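Side-chain contacts in aldose 1-epimerase (Caenorhabditis elegans, PDB 1LUR), which probably interconverts the alpha and beta anomers of aldose sugars such as galactose: residues A[127-130]-A[131-134]; A[105-109]-A[110-114]. One frame throughout, in Å; residues are numbered along the deposited sequence.

Contact 1. Residues A[127-130]-A[131-134]; sequences RANE and QDDG
Asn129 and Asp132 grip each other's backbone where strand 121-129 gives way to the short helix 130-133. Each side chain accepts from the other residue's amide, which is the definition of a capping box. Followed outward, Asp132 CB lies 3.4 Å from Asn129 O. Its CG then keeps beside its own backbone N (chi1 -64°), which turns the carboxylate back over the start of the turn. At the tip OD2 accepts from Asn129 N at 2.9 Å through the anti lone pair, while OD1 stays farther from Asn129. The reciprocal bond runs from Asp132 N to Asn129 OD1, 3.0 Å long and close to the line of the amide C=O. Asn129 OD1 can receive it because CG sits between its own N and carbonyl carbon (chi1 58°). The amide and carboxylate planes are only 8° apart, and Asn129 OD1 stands 2.9 Å from Asp132 OD2, a pair of acceptors brought together by the two bonds rather than bonded themselves.

Asn129 O takes a further share, accepting from Asp132 N above its carbonyl plane and from Asp133 N nearly end-on. Asp133 OD1 is taken up outside the turn, by a salt bridge to Arg72 and the amide of Leu135. Beyond the turn, where Gly134 adopts positive phi, a water donates to both Glu130 OE2 and Gly134 O, each at 2.7 Å. Two acceptor oxygens held this close would probably raise the cost of negative charge on Asp132, a cost that the donated N-H of Asn129, and more weakly the distant Arg110 guanidinium, may offset.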
loop_
_atom_site.group_PDB
_atom_site.type_symbol
_atom_site.label_atom_id
_atom_site.label_comp_id
_atom_site.label_asym_id
_atom_site.label_seq_id
_atom_site.Cartn_x
_atom_site.Cartn_y
_atom_site.Cartn_z
ATOM N N ARG A 127 9.698 -5.697 15.305
ATOM C CA ARG A 127 10.011 -4.564 16.157
ATOM C C ARG A 127 10.985 -3.661 15.429
ATOM O O ARG A 127 11.808 -4.128 14.642
ATOM C CB ARG A 127 10.648 -5.030 17.468
ATOM C CG ARG A 127 9.726 -5.804 18.378
ATOM C CD ARG A 127 10.511 -6.378 19.555
ATOM N NE ARG A 127 9.640 -7.013 20.534
ATOM C CZ ARG A 127 8.857 -6.351 21.378
ATOM N NH1 ARG A 127 8.837 -5.022 21.372
ATOM N NH2 ARG A 127 8.084 -7.023 22.221
ATOM N N ALA A 128 10.895 -2.367 15.703
ATOM C CA ALA A 128 11.773 -1.395 15.073
ATOM C C ALA A 128 11.980 -0.198 15.997
ATOM O O ALA A 128 11.040 0.271 16.635
ATOM C CB ALA A 128 11.171 -0.935 13.743
ATOM N N ASN A 129 13.220 0.277 16.075
ATOM C CA ASN A 129 13.564 1.419 16.909
ATOM C C ASN A 129 14.493 2.340 16.129
ATOM O O ASN A 129 14.905 2.016 15.014
ATOM C CB ASN A 129 14.246 0.977 18.213
ATOM C CG ASN A 129 15.504 0.167 17.976
ATOM O OD1 ASN A 129 16.168 0.309 16.950
ATOM N ND2 ASN A 129 15.847 -0.687 18.944
ATOM N N GLU A 130 14.839 3.480 16.719
ATOM C CA GLU A 130 15.718 4.426 16.043
ATOM C C GLU A 130 17.004 3.789 15.496
ATOM O O GLU A 130 17.452 4.155 14.411
ATOM C CB GLU A 130 16.053 5.601 16.977
ATOM C CG GLU A 130 16.788 6.761 16.290
ATOM C CD GLU A 130 17.073 7.928 17.231
ATOM O OE1 GLU A 130 16.740 7.812 18.428
ATOM O OE2 GLU A 130 17.630 8.962 16.773
ATOM N N GLN A 131 17.595 2.837 16.221
ATOM C CA GLN A 131 18.826 2.209 15.730
ATOM C C GLN A 131 18.615 1.436 14.439
ATOM O O GLN A 131 19.531 1.321 13.628
ATOM C CB GLN A 131 19.437 1.254 16.762
ATOM C CG GLN A 131 20.265 1.920 17.839
ATOM C CD GLN A 131 19.478 2.144 19.109
ATOM O OE1 GLN A 131 18.894 1.205 19.664
ATOM N NE2 GLN A 131 19.462 3.385 19.588
ATOM N N ASP A 132 17.415 0.898 14.255
ATOM C CA ASP A 132 17.107 0.136 13.052
ATOM C C ASP A 132 16.892 0.994 11.816
ATOM O O ASP A 132 17.369 0.654 10.730
ATOM C CB ASP A 132 15.835 -0.704 13.229
ATOM C CG ASP A 132 15.967 -1.760 14.294
ATOM O OD1 ASP A 132 16.911 -2.573 14.212
ATOM O OD2 ASP A 132 15.113 -1.785 15.203
ATOM N N ASP A 133 16.185 2.111 11.976
ATOM C CA ASP A 133 15.907 2.980 10.838
ATOM C C ASP A 133 16.099 4.485 10.990
ATOM O O ASP A 133 15.740 5.241 10.088
ATOM C CB ASP A 133 14.474 2.727 10.399
ATOM C CG ASP A 133 13.491 2.855 11.556
ATOM O OD1 ASP A 133 13.753 3.677 12.462
ATOM O OD2 ASP A 133 12.460 2.152 11.560
ATOM N N GLY A 134 16.624 4.927 12.127
ATOM C CA GLY A 134 16.830 6.351 12.319
ATOM C C GLY A 134 15.596 7.173 12.651
ATOM O O GLY A 134 15.707 8.377 12.894
HETATM O O HOH W 1 18.000 9.287 14.097
#

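Contact 2. Residues A[105-109]-A[110-114]; sequences NGLGY and RKWEV
Leu107 O receives two donors across this turn. Trp112 NE1 reaches it at 3.0 Å with an N-H...O angle of 161°, and Arg110 N at 3.2 Å. Both donors stand off the carbonyl plane, on opposite faces of it. Leu107 O in turn lies at the edge of the indole, close to the ring plane (13° out of it). Alongside the bond, Leu107 CB packs 3.7 Å from Trp112 CZ2. A phenylalanine at Trp112 would probably leave Leu107 O with Arg110 N as its one donor across the turn.

The Arg110 chain supplies the other half of the contact: CG lies 3.3 Å from Gly106 O and CD 3.4 Å from Asn105 O. A bend at chi3 (57°) turns the guanidinium so that NH1 meets, in its plane, a water that also donates to Asn105 O.

Farther out, Tyr109 N bonds to Gly106 O and closes the 3-10 turn at 107-108. Phe124, Val126, Ile141 and Val143, from strands 121-129 and 138-147, pack against the indole. The arrangement is a short 3-10 turn in the loop leading into strand 113-118, an outermost strand of the large antiparallel sheet in this galactose mutarotase-like beta-sandwich fold.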
loop_
_atom_site.group_PDB
_atom_site.type_symbol
_atom_site.label_atom_id
_atom_site.label_comp_id
_atom_site.label_asym_id
_atom_site.label_seq_id
_atom_site.Cartn_x
_atom_site.Cartn_y
_atom_site.Cartn_z
ATOM N N ASN A 105 16.411 0.080 5.657
ATOM C CA ASN A 105 16.104 -0.931 6.659
ATOM C C ASN A 105 14.682 -0.726 7.199
ATOM O O ASN A 105 14.402 -0.998 8.365
ATOM C CB ASN A 105 17.118 -0.912 7.808
ATOM C CG ASN A 105 17.120 -2.215 8.600
ATOM O OD1 ASN A 105 17.083 -3.297 8.019
ATOM N ND2 ASN A 105 17.173 -2.117 9.925
ATOM N N GLY A 106 13.796 -0.231 6.335
ATOM C CA GLY A 106 12.414 -0.007 6.728
ATOM C C GLY A 106 11.736 -1.360 6.905
ATOM O O GLY A 106 12.325 -2.400 6.580
ATOM N N LEU A 107 10.505 -1.356 7.407
ATOM C CA LEU A 107 9.763 -2.594 7.628
ATOM C C LEU A 107 9.621 -3.463 6.382
ATOM O O LEU A 107 9.621 -4.687 6.474
ATOM C CB LEU A 107 8.371 -2.279 8.200
ATOM C CG LEU A 107 8.333 -1.410 9.463
ATOM C CD1 LEU A 107 6.895 -1.308 9.962
ATOM C CD2 LEU A 107 9.228 -2.008 10.556
ATOM N N GLY A 108 9.504 -2.834 5.218
ATOM C CA GLY A 108 9.363 -3.594 3.990
ATOM C C GLY A 108 10.601 -4.407 3.644
ATOM O O GLY A 108 10.522 -5.356 2.857
ATOM N N TYR A 109 11.740 -4.050 4.233
ATOM C CA TYR A 109 12.990 -4.765 3.965
ATOM C C TYR A 109 13.442 -5.653 5.106
ATOM O O TYR A 109 14.602 -6.058 5.155
ATOM C CB TYR A 109 14.113 -3.776 3.639
ATOM C CG TYR A 109 13.904 -3.039 2.345
ATOM C CD1 TYR A 109 13.901 -3.720 1.131
ATOM C CD2 TYR A 109 13.666 -1.667 2.334
ATOM C CE1 TYR A 109 13.660 -3.052 -0.065
ATOM C CE2 TYR A 109 13.426 -0.992 1.144
ATOM C CZ TYR A 109 13.421 -1.693 -0.052
ATOM O OH TYR A 109 13.159 -1.038 -1.234
ATOM N N ARG A 110 12.536 -5.965 6.025
ATOM C CA ARG A 110 12.909 -6.811 7.147
ATOM C C ARG A 110 12.097 -8.098 7.227
ATOM O O ARG A 110 10.993 -8.182 6.700
ATOM C CB ARG A 110 12.791 -6.015 8.442
ATOM C CG ARG A 110 13.706 -4.793 8.448
ATOM C CD ARG A 110 13.598 -4.047 9.741
ATOM N NE ARG A 110 13.915 -4.920 10.863
ATOM C CZ ARG A 110 13.688 -4.610 12.132
ATOM N NH1 ARG A 110 13.141 -3.440 12.441
ATOM N NH2 ARG A 110 13.998 -5.474 13.090
ATOM N N LYS A 111 12.673 -9.103 7.877
ATOM C CA LYS A 111 12.027 -10.395 8.037
ATOM C C LYS A 111 11.120 -10.372 9.263
ATOM O O LYS A 111 11.590 -10.288 10.399
ATOM C CB LYS A 111 13.088 -11.490 8.188
ATOM C CG LYS A 111 14.185 -11.439 7.124
ATOM C CD LYS A 111 15.136 -12.630 7.229
ATOM C CE LYS A 111 14.473 -13.903 6.729
ATOM N NZ LYS A 111 14.087 -13.764 5.295
ATOM N N TRP A 112 9.813 -10.437 9.024
ATOM C CA TRP A 112 8.837 -10.424 10.107
ATOM C C TRP A 112 8.638 -11.828 10.673
ATOM O O TRP A 112 8.836 -12.817 9.971
ATOM C CB TRP A 112 7.487 -9.929 9.598
ATOM C CG TRP A 112 7.462 -8.518 9.123
ATOM C CD1 TRP A 112 8.260 -7.952 8.168
ATOM C CD2 TRP A 112 6.538 -7.507 9.530
ATOM N NE1 TRP A 112 7.881 -6.641 7.952
ATOM C CE2 TRP A 112 6.825 -6.346 8.775
ATOM C CE3 TRP A 112 5.490 -7.468 10.457
ATOM C CZ2 TRP A 112 6.099 -5.162 8.919
ATOM C CZ3 TRP A 112 4.767 -6.285 10.599
ATOM C CH2 TRP A 112 5.076 -5.152 9.833
ATOM N N GLU A 113 8.229 -11.900 11.936
ATOM C CA GLU A 113 7.990 -13.180 12.600
ATOM C C GLU A 113 6.553 -13.616 12.325
ATOM O O GLU A 113 5.661 -12.780 12.194
ATOM C CB GLU A 113 8.169 -13.039 14.115
ATOM C CG GLU A 113 9.589 -12.752 14.565
ATOM C CD GLU A 113 10.467 -13.984 14.512
ATOM O OE1 GLU A 113 10.187 -14.939 15.266
ATOM O OE2 GLU A 113 11.433 -14.002 13.718
ATOM N N VAL A 114 6.335 -14.920 12.214
ATOM C CA VAL A 114 4.999 -15.433 11.966
ATOM C C VAL A 114 4.454 -15.733 13.351
ATOM O O VAL A 114 4.927 -16.652 14.017
ATOM C CB VAL A 114 5.028 -16.727 11.144
ATOM C CG1 VAL A 114 3.635 -17.335 11.099
ATOM C CG2 VAL A 114 5.525 -16.440 9.741
HETATM O O HOH W 2 12.808 -0.855 10.648
#

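Contact 2 precedes contact 1 in the chain, and their centres are about 11 Å apart. Strands 113-118 and 121-129 are antiparallel neighbours in one sheet; the loop of 105-109 enters the first and the helical turn of 130-133 leaves the second. The two meet directly: Asn105 ND2 lies 2.9 Å from Asp132 O, a probable hydrogen bond. Arg110 reaches the strand end, its NH1 3.4 Å from Ala128 CB, with a weak hydrogen bond to Arg127 O. The Asp132 carboxylate of the capping box in contact 1 also lies within long, weak ionic range of Arg110 in contact 2. Both contacts thus sit where these neighbouring strands meet their loops.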